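Local coordinates for mandelate racemase/muconate lactonizing enzyme family protein (Roseovarius nubinhibens ISM, PDB 3U4F) that binds magnesium in the barrel of an enolase-superfamily fold and probably acts as a hydro-lyase or related enzyme, at residues I134-K142 / Y331-Y342. Numbering follows the deposited sequence.
With GAI (guanidine), chain F.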
ATOM      1  N   ILE A 134     -31.349   0.235   9.947  1.00 11.23           N
ATOM      2  CA  ILE A 134     -30.567   1.054   9.010  1.00 10.38           C
ATOM      3  C   ILE A 134     -31.171   0.861   7.636  1.00  9.38           C
ATOM      4  O   ILE A 134     -31.313  -0.277   7.144  1.00  8.54           O
ATOM      5  CB  ILE A 134     -29.069   0.588   8.921  1.00 10.67           C
ATOM      6  CG1 ILE A 134     -28.409   0.534  10.284  1.00 11.48           C
ATOM      7  CG2 ILE A 134     -28.232   1.570   8.076  1.00 12.02           C
ATOM      8  CD1 ILE A 134     -28.423  -0.838  10.910  1.00 13.16           C
ATOM      9  N   ARG A 135     -31.462   1.974   6.975  1.00  8.94           N
ATOM     10  CA  ARG A 135     -31.923   1.942   5.604  1.00  8.53           C
ATOM     11  C   ARG A 135     -30.860   1.311   4.745  1.00  9.21           C
ATOM     12  O   ARG A 135     -29.688   1.662   4.882  1.00  7.59           O
ATOM     13  CB  ARG A 135     -32.139   3.370   5.089  1.00  8.90           C
ATOM     14  CG  ARG A 135     -32.700   3.424   3.660  1.00  8.79           C
ATOM     15  CD  ARG A 135     -32.925   4.873   3.258  1.00 10.33           C
ATOM     16  NE  ARG A 135     -33.447   4.986   1.899  1.00 12.87           N
ATOM     17  CZ  ARG A 135     -33.426   6.117   1.189  1.00 11.97           C
ATOM     18  NH1 ARG A 135     -32.861   7.206   1.686  1.00 10.51           N
ATOM     19  NH2 ARG A 135     -33.929   6.136  -0.036  1.00 12.50           N
ATOM     20  N   ALA A 136     -31.257   0.409   3.850  1.00  9.00           N
ATOM     21  CA  ALA A 136     -30.255  -0.221   2.966  1.00  8.99           C
ATOM     22  C   ALA A 136     -30.491   0.190   1.517  1.00  9.43           C
ATOM     23  O   ALA A 136     -31.640   0.422   1.111  1.00  9.42           O
ATOM     24  CB  ALA A 136     -30.316  -1.724   3.088  1.00  9.04           C
ATOM     25  N   TYR A 137     -29.421   0.285   0.727  1.00  8.81           N
ATOM     26  CA  TYR A 137     -29.611   0.339  -0.716  1.00  8.30           C
ATOM     27  C   TYR A 137     -29.163  -0.961  -1.371  1.00  8.81           C
ATOM     28  O   TYR A 137     -28.144  -1.538  -0.981  1.00  7.57           O
ATOM     29  CB  TYR A 137     -28.943   1.575  -1.342  1.00  8.33           C
ATOM     30  CG  TYR A 137     -27.413   1.626  -1.422  1.00  7.90           C
ATOM     31  CD1 TYR A 137     -26.742   1.117  -2.531  1.00  9.34           C
ATOM     32  CD2 TYR A 137     -26.671   2.294  -0.440  1.00  7.37           C
ATOM     33  CE1 TYR A 137     -25.328   1.209  -2.631  1.00 10.05           C
ATOM     34  CE2 TYR A 137     -25.288   2.424  -0.521  1.00  8.09           C
ATOM     35  CZ  TYR A 137     -24.616   1.882  -1.631  1.00  8.54           C
ATOM     36  OH  TYR A 137     -23.239   2.010  -1.732  1.00  8.21           O
ATOM     37  N   ALA A 138     -29.943  -1.411  -2.356  1.00  8.92           N
ATOM     38  CA  ALA A 138     -29.648  -2.590  -3.163  1.00  8.65           C
ATOM     39  C   ALA A 138     -28.496  -2.276  -4.118  1.00  9.46           C
ATOM     40  O   ALA A 138     -28.606  -1.406  -4.966  1.00 10.63           O
ATOM     41  CB  ALA A 138     -30.881  -3.017  -3.940  1.00  8.79           C
ATOM     42  N   SER A 139     -27.370  -2.937  -3.922  1.00  9.92           N
ATOM     43  CA  SER A 139     -26.187  -2.600  -4.679  1.00 10.05           C
ATOM     44  C   SER A 139     -25.884  -3.728  -5.679  1.00  9.98           C
ATOM     45  O   SER A 139     -25.555  -4.861  -5.304  1.00  9.08           O
ATOM     46  CB  SER A 139     -25.004  -2.316  -3.755  1.00  9.92           C
ATOM     47  OG  SER A 139     -23.915  -1.770  -4.470  1.00 10.64           O
ATOM     48  N   SER A 140     -26.021  -3.388  -6.958  1.00 10.65           N
ATOM     49  CA  SER A 140     -25.530  -4.226  -8.036  1.00 10.98           C
ATOM     50  C   SER A 140     -24.009  -4.075  -8.193  1.00 11.19           C
ATOM     51  O   SER A 140     -23.478  -2.947  -8.225  1.00 11.36           O
ATOM     52  CB  SER A 140     -26.199  -3.828  -9.343  1.00 10.89           C
ATOM     53  OG  SER A 140     -25.504  -4.412 -10.441  1.00 11.64           O
HETATM   54  N   MSE A 141     -23.332  -5.207  -8.346  1.00 12.36           N
HETATM   55  CA  MSE A 141     -21.888  -5.234  -8.598  1.00 13.82           C
HETATM   56  C   MSE A 141     -21.585  -5.323 -10.089  1.00 14.08           C
HETATM   57  O   MSE A 141     -20.439  -5.130 -10.492  1.00 15.37           O
HETATM   58  CB  MSE A 141     -21.235  -6.443  -7.874  1.00 14.45           C
HETATM   59  CG  MSE A 141     -21.490  -6.479  -6.370  1.00 17.97           C
HETATM   60 SE   MSE A 141     -20.738  -4.851  -5.537  1.00 29.48          SE
HETATM   61  CE  MSE A 141     -21.997  -4.569  -4.072  1.00 22.04           C
ATOM     62  N   LYS A 142     -22.601  -5.599 -10.910  1.00 13.65           N
ATOM     63  CA  LYS A 142     -22.349  -6.066 -12.287  1.00 14.18           C
ATOM     64  C   LYS A 142     -22.320  -4.977 -13.345  1.00 13.25           C
ATOM     65  O   LYS A 142     -23.123  -4.059 -13.305  1.00 11.81           O
ATOM     66  CB  LYS A 142     -23.406  -7.112 -12.675  1.00 14.94           C
ATOM     67  CG  LYS A 142     -23.258  -8.459 -11.947  1.00 16.41           C
ATOM     68  CD  LYS A 142     -24.238  -9.482 -12.511  1.00 18.59           C
ATOM     69  CE  LYS A 142     -23.903 -10.893 -12.049  1.00 21.75           C
ATOM     70  NZ  LYS A 142     -24.675 -11.952 -12.779  1.00 23.23           N
ATOM     71  N   TYR A 331     -27.676   5.465   4.055  1.00 10.21           N
ATOM     72  CA  TYR A 331     -27.976   4.057   3.853  1.00  9.84           C
ATOM     73  C   TYR A 331     -26.731   3.174   3.849  1.00  9.95           C
ATOM     74  O   TYR A 331     -25.611   3.632   3.623  1.00 10.18           O
ATOM     75  CB  TYR A 331     -28.808   3.771   2.575  1.00 10.20           C
ATOM     76  CG  TYR A 331     -28.622   4.797   1.456  1.00  9.25           C
ATOM     77  CD1 TYR A 331     -29.715   5.320   0.789  1.00  9.68           C
ATOM     78  CD2 TYR A 331     -27.340   5.225   1.081  1.00  7.84           C
ATOM     79  CE1 TYR A 331     -29.543   6.281  -0.255  1.00  9.56           C
ATOM     80  CE2 TYR A 331     -27.153   6.197   0.069  1.00  8.15           C
ATOM     81  CZ  TYR A 331     -28.270   6.720  -0.573  1.00  8.45           C
ATOM     82  OH  TYR A 331     -28.085   7.658  -1.553  1.00  9.78           O
ATOM     83  N   LEU A 332     -27.010   1.912   4.134  1.00  9.50           N
ATOM     84  CA  LEU A 332     -26.080   0.793   4.108  1.00  9.16           C
ATOM     85  C   LEU A 332     -25.984   0.235   2.687  1.00  8.45           C
ATOM     86  O   LEU A 332     -27.003  -0.138   2.120  1.00  8.36           O
ATOM     87  CB  LEU A 332     -26.671  -0.291   5.018  1.00  9.07           C
ATOM     88  CG  LEU A 332     -25.975  -1.653   5.018  1.00  9.18           C
ATOM     89  CD1 LEU A 332     -24.679  -1.520   5.818  1.00  8.88           C
ATOM     90  CD2 LEU A 332     -26.885  -2.742   5.615  1.00 11.10           C
ATOM     91  N   GLU A 333     -24.764   0.124   2.142  1.00  8.01           N
ATOM     92  CA  GLU A 333     -24.560  -0.632   0.904  1.00  7.87           C
ATOM     93  C   GLU A 333     -24.857  -2.115   1.121  1.00  8.57           C
ATOM     94  O   GLU A 333     -24.246  -2.753   1.966  1.00  8.66           O
ATOM     95  CB  GLU A 333     -23.129  -0.500   0.394  1.00  7.05           C
ATOM     96  CG  GLU A 333     -23.010  -1.231  -0.948  1.00  7.18           C
ATOM     97  CD  GLU A 333     -21.744  -0.960  -1.687  1.00  9.01           C
ATOM     98  OE1 GLU A 333     -20.782  -0.465  -1.075  1.00  8.30           O
ATOM     99  OE2 GLU A 333     -21.741  -1.254  -2.910  1.00  9.75           O
ATOM    100  N   PHE A 334     -25.791  -2.653   0.350  1.00  8.39           N
ATOM    101  CA  PHE A 334     -26.227  -4.022   0.550  1.00  9.70           C
ATOM    102  C   PHE A 334     -26.161  -4.745  -0.773  1.00  9.85           C
ATOM    103  O   PHE A 334     -27.009  -4.541  -1.646  1.00  9.20           O
ATOM    104  CB  PHE A 334     -27.652  -4.086   1.103  1.00 10.17           C
ATOM    105  CG  PHE A 334     -28.035  -5.474   1.576  1.00 11.28           C
ATOM    106  CD1 PHE A 334     -27.749  -5.881   2.884  1.00 10.65           C
ATOM    107  CD2 PHE A 334     -28.654  -6.369   0.702  1.00 11.28           C
ATOM    108  CE1 PHE A 334     -28.075  -7.175   3.312  1.00 12.27           C
ATOM    109  CE2 PHE A 334     -28.971  -7.681   1.116  1.00 13.89           C
ATOM    110  CZ  PHE A 334     -28.699  -8.072   2.408  1.00 12.62           C
ATOM    111  N   SER A 335     -25.150  -5.600  -0.929  1.00  9.73           N
ATOM    112  CA  SER A 335     -25.001  -6.352  -2.187  1.00 10.50           C
ATOM    113  C   SER A 335     -26.189  -7.296  -2.443  1.00 11.15           C
ATOM    114  O   SER A 335     -26.553  -8.124  -1.587  1.00 10.24           O
ATOM    115  CB  SER A 335     -23.717  -7.199  -2.207  1.00 11.11           C
ATOM    116  OG  SER A 335     -23.699  -7.944  -3.426  1.00 13.48           O
ATOM    117  N   ILE A 336     -26.781  -7.165  -3.624  1.00 11.10           N
ATOM    118  CA  ILE A 336     -27.884  -8.019  -4.000  1.00 12.87           C
ATOM    119  C   ILE A 336     -27.494  -9.171  -4.960  1.00 14.46           C
ATOM    120  O   ILE A 336     -28.361  -9.846  -5.521  1.00 14.04           O
ATOM    121  CB  ILE A 336     -29.124  -7.215  -4.497  1.00 12.77           C
ATOM    122  CG1 ILE A 336     -28.770  -6.164  -5.570  1.00 12.08           C
ATOM    123  CG2 ILE A 336     -29.844  -6.582  -3.285  1.00 11.83           C
ATOM    124  CD1 ILE A 336     -28.295  -6.749  -6.906  1.00 11.87           C
ATOM    125  N   GLU A 337     -26.199  -9.427  -5.108  1.00 15.72           N
ATOM    126  CA  GLU A 337     -25.768 -10.502  -6.012  1.00 17.57           C
ATOM    127  C   GLU A 337     -26.071 -11.874  -5.392  1.00 19.95           C
ATOM    128  O   GLU A 337     -26.012 -12.016  -4.181  1.00 20.05           O
ATOM    129  CB  GLU A 337     -24.295 -10.351  -6.367  1.00 16.67           C
ATOM    130  CG  GLU A 337     -23.946  -8.993  -7.056  1.00 17.13           C
ATOM    131  CD  GLU A 337     -24.693  -8.741  -8.363  1.00 16.51           C
ATOM    132  OE1 GLU A 337     -25.222  -9.706  -8.932  1.00 16.71           O
ATOM    133  OE2 GLU A 337     -24.728  -7.576  -8.832  1.00 16.34           O
ATOM    134  N   GLY A 338     -26.432 -12.859  -6.212  1.00 22.91           N
ATOM    135  CA  GLY A 338     -26.696 -14.218  -5.695  1.00 26.71           C
ATOM    136  C   GLY A 338     -25.449 -15.089  -5.556  1.00 29.02           C
ATOM    137  O   GLY A 338     -24.326 -14.589  -5.529  1.00 29.00           O
ATOM    138  N   GLU A 339     -25.640 -16.409  -5.468  1.00 32.15           N
ATOM    139  CA  GLU A 339     -24.508 -17.364  -5.323  1.00 34.30           C
ATOM    140  C   GLU A 339     -23.758 -17.643  -6.602  1.00 34.73           C
ATOM    141  O   GLU A 339     -22.615 -18.101  -6.540  1.00 36.06           O
ATOM    142  CB  GLU A 339     -24.949 -18.707  -4.736  1.00 35.33           C
ATOM    143  CG  GLU A 339     -25.282 -18.665  -3.268  1.00 39.21           C
ATOM    144  CD  GLU A 339     -26.634 -18.015  -2.987  1.00 43.80           C
ATOM    145  OE1 GLU A 339     -27.281 -17.508  -3.942  1.00 46.13           O
ATOM    146  OE2 GLU A 339     -27.047 -18.009  -1.803  1.00 45.30           O
ATOM    147  N   ASP A 340     -24.366 -17.388  -7.757  1.00 34.83           N
ATOM    148  CA  ASP A 340     -23.571 -17.365  -8.991  1.00 34.42           C
ATOM    149  C   ASP A 340     -22.276 -16.614  -8.646  1.00 33.01           C
ATOM    150  O   ASP A 340     -21.159 -17.066  -8.962  1.00 32.96           O
ATOM    151  CB  ASP A 340     -24.317 -16.700 -10.193  1.00 34.70           C
ATOM    152  CG  ASP A 340     -24.576 -15.162 -10.006  1.00 36.72           C
ATOM    153  OD1 ASP A 340     -25.250 -14.785  -9.008  1.00 39.86           O
ATOM    154  OD2 ASP A 340     -24.133 -14.338 -10.859  1.00 34.76           O
ATOM    155  N   TYR A 341     -22.455 -15.516  -7.908  1.00 30.69           N
ATOM    156  CA  TYR A 341     -21.494 -14.439  -7.830  1.00 28.44           C
ATOM    157  C   TYR A 341     -20.452 -14.563  -6.722  1.00 27.58           C
ATOM    158  O   TYR A 341     -19.285 -14.243  -6.942  1.00 27.00           O
ATOM    159  CB  TYR A 341     -22.248 -13.112  -7.662  1.00 28.18           C
ATOM    160  CG  TYR A 341     -21.401 -11.937  -8.021  1.00 26.77           C
ATOM    161  CD1 TYR A 341     -21.259 -11.532  -9.348  1.00 25.06           C
ATOM    162  CD2 TYR A 341     -20.710 -11.239  -7.042  1.00 26.09           C
ATOM    163  CE1 TYR A 341     -20.456 -10.461  -9.678  1.00 25.22           C
ATOM    164  CE2 TYR A 341     -19.903 -10.174  -7.371  1.00 25.61           C
ATOM    165  CZ  TYR A 341     -19.788  -9.787  -8.683  1.00 23.68           C
ATOM    166  OH  TYR A 341     -18.987  -8.732  -8.980  1.00 23.02           O
ATOM    167  N   TYR A 342     -20.905 -14.964  -5.532  1.00 26.53           N
ATOM    168  CA  TYR A 342     -20.069 -15.058  -4.331  1.00 26.34           C
ATOM    169  C   TYR A 342     -20.275 -16.468  -3.747  1.00 25.25           C
ATOM    170  O   TYR A 342     -20.929 -16.610  -2.727  1.00 25.26           O
ATOM    171  CB  TYR A 342     -20.499 -13.992  -3.271  1.00 26.16           C
ATOM    172  CG  TYR A 342     -20.185 -12.509  -3.549  1.00 26.98           C
ATOM    173  CD1 TYR A 342     -18.894 -12.111  -3.877  1.00 27.04           C
ATOM    174  CD2 TYR A 342     -21.185 -11.500  -3.433  1.00 29.44           C
ATOM    175  CE1 TYR A 342     -18.571 -10.767  -4.118  1.00 29.53           C
ATOM    176  CE2 TYR A 342     -20.876 -10.108  -3.672  1.00 28.25           C
ATOM    177  CZ  TYR A 342     -19.554  -9.770  -4.012  1.00 32.77           C
ATOM    178  OH  TYR A 342     -19.165  -8.450  -4.267  1.00 34.92           O
TER
HETATM  179  C   GAI F 372     -18.934  -0.292  -4.610  1.00  9.59           C
HETATM  180  N1  GAI F 372     -19.574  -1.419  -4.432  1.00  7.01           N
HETATM  181  N2  GAI F 372     -17.850  -0.130  -5.450  1.00  7.85           N
HETATM  182  N3  GAI F 372     -19.287   0.801  -3.913  1.00  7.17           N
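Closure of the TIM barrel of the enolase superfamily is illustrated by strand 132-139, carrying Tyr137, pairing with strand 332-335, carrying Glu333: the first and last parallel barrel strands meet, their C-terminal ends open on the active site. Five backbone hydrogen bonds join the two segments, from Leu332 N to Arg135 O (2.8 Å) through to Ile336 N to Ser139 O. Ala136, Ala138, Leu332 and Phe334 turn to one face of the sheet, Tyr137, Ser139, Glu333 and Ser335 to the other. Tyr137, its chi1 of 71° setting CG between backbone N and carbonyl carbon, lays its ring over Glu333 CA, 3.7 Å from the ring centroid in a CH-pi contact. The edge of the Tyr137 ring points at the face of Tyr331 in an offset edge-to-face pair, with planes at 72° and Tyr137 CD2 3.4 Å from Tyr331 CD2; Tyr137 OH is hydrogen-bonded to Lys167 NZ. A leucine in its place would probably leave Tyr331 without the ring edge on its face, Glu333 CA without its CH-pi partner and Lys167 without its hydroxyl mate. Glu333, extended with CG anti to the backbone N, reaches the bound guanidine, whose N1 gives a 2.7 Å hydrogen bond to OE2; Ser139 OG donates to the same oxygen, on its anti lone pair, and Cys308 N holds OE1. With both oxygens gripped, the carboxylate's rotation is probably fixed. Met141, present as selenomethionine, bends to put CE 3.5 Å from Glu333 OE2 and SE 3.8 Å from guanidine N1, walling the pocket. Beyond the strands, Glu337 OE2 accepts from Met141 N, OE1 pairs with Arg153, and Lys142 NZ makes a salt bridge to Asp340 OD2 (3.1 Å), meeting it on the syn side but 24° out of the carboxylate plane.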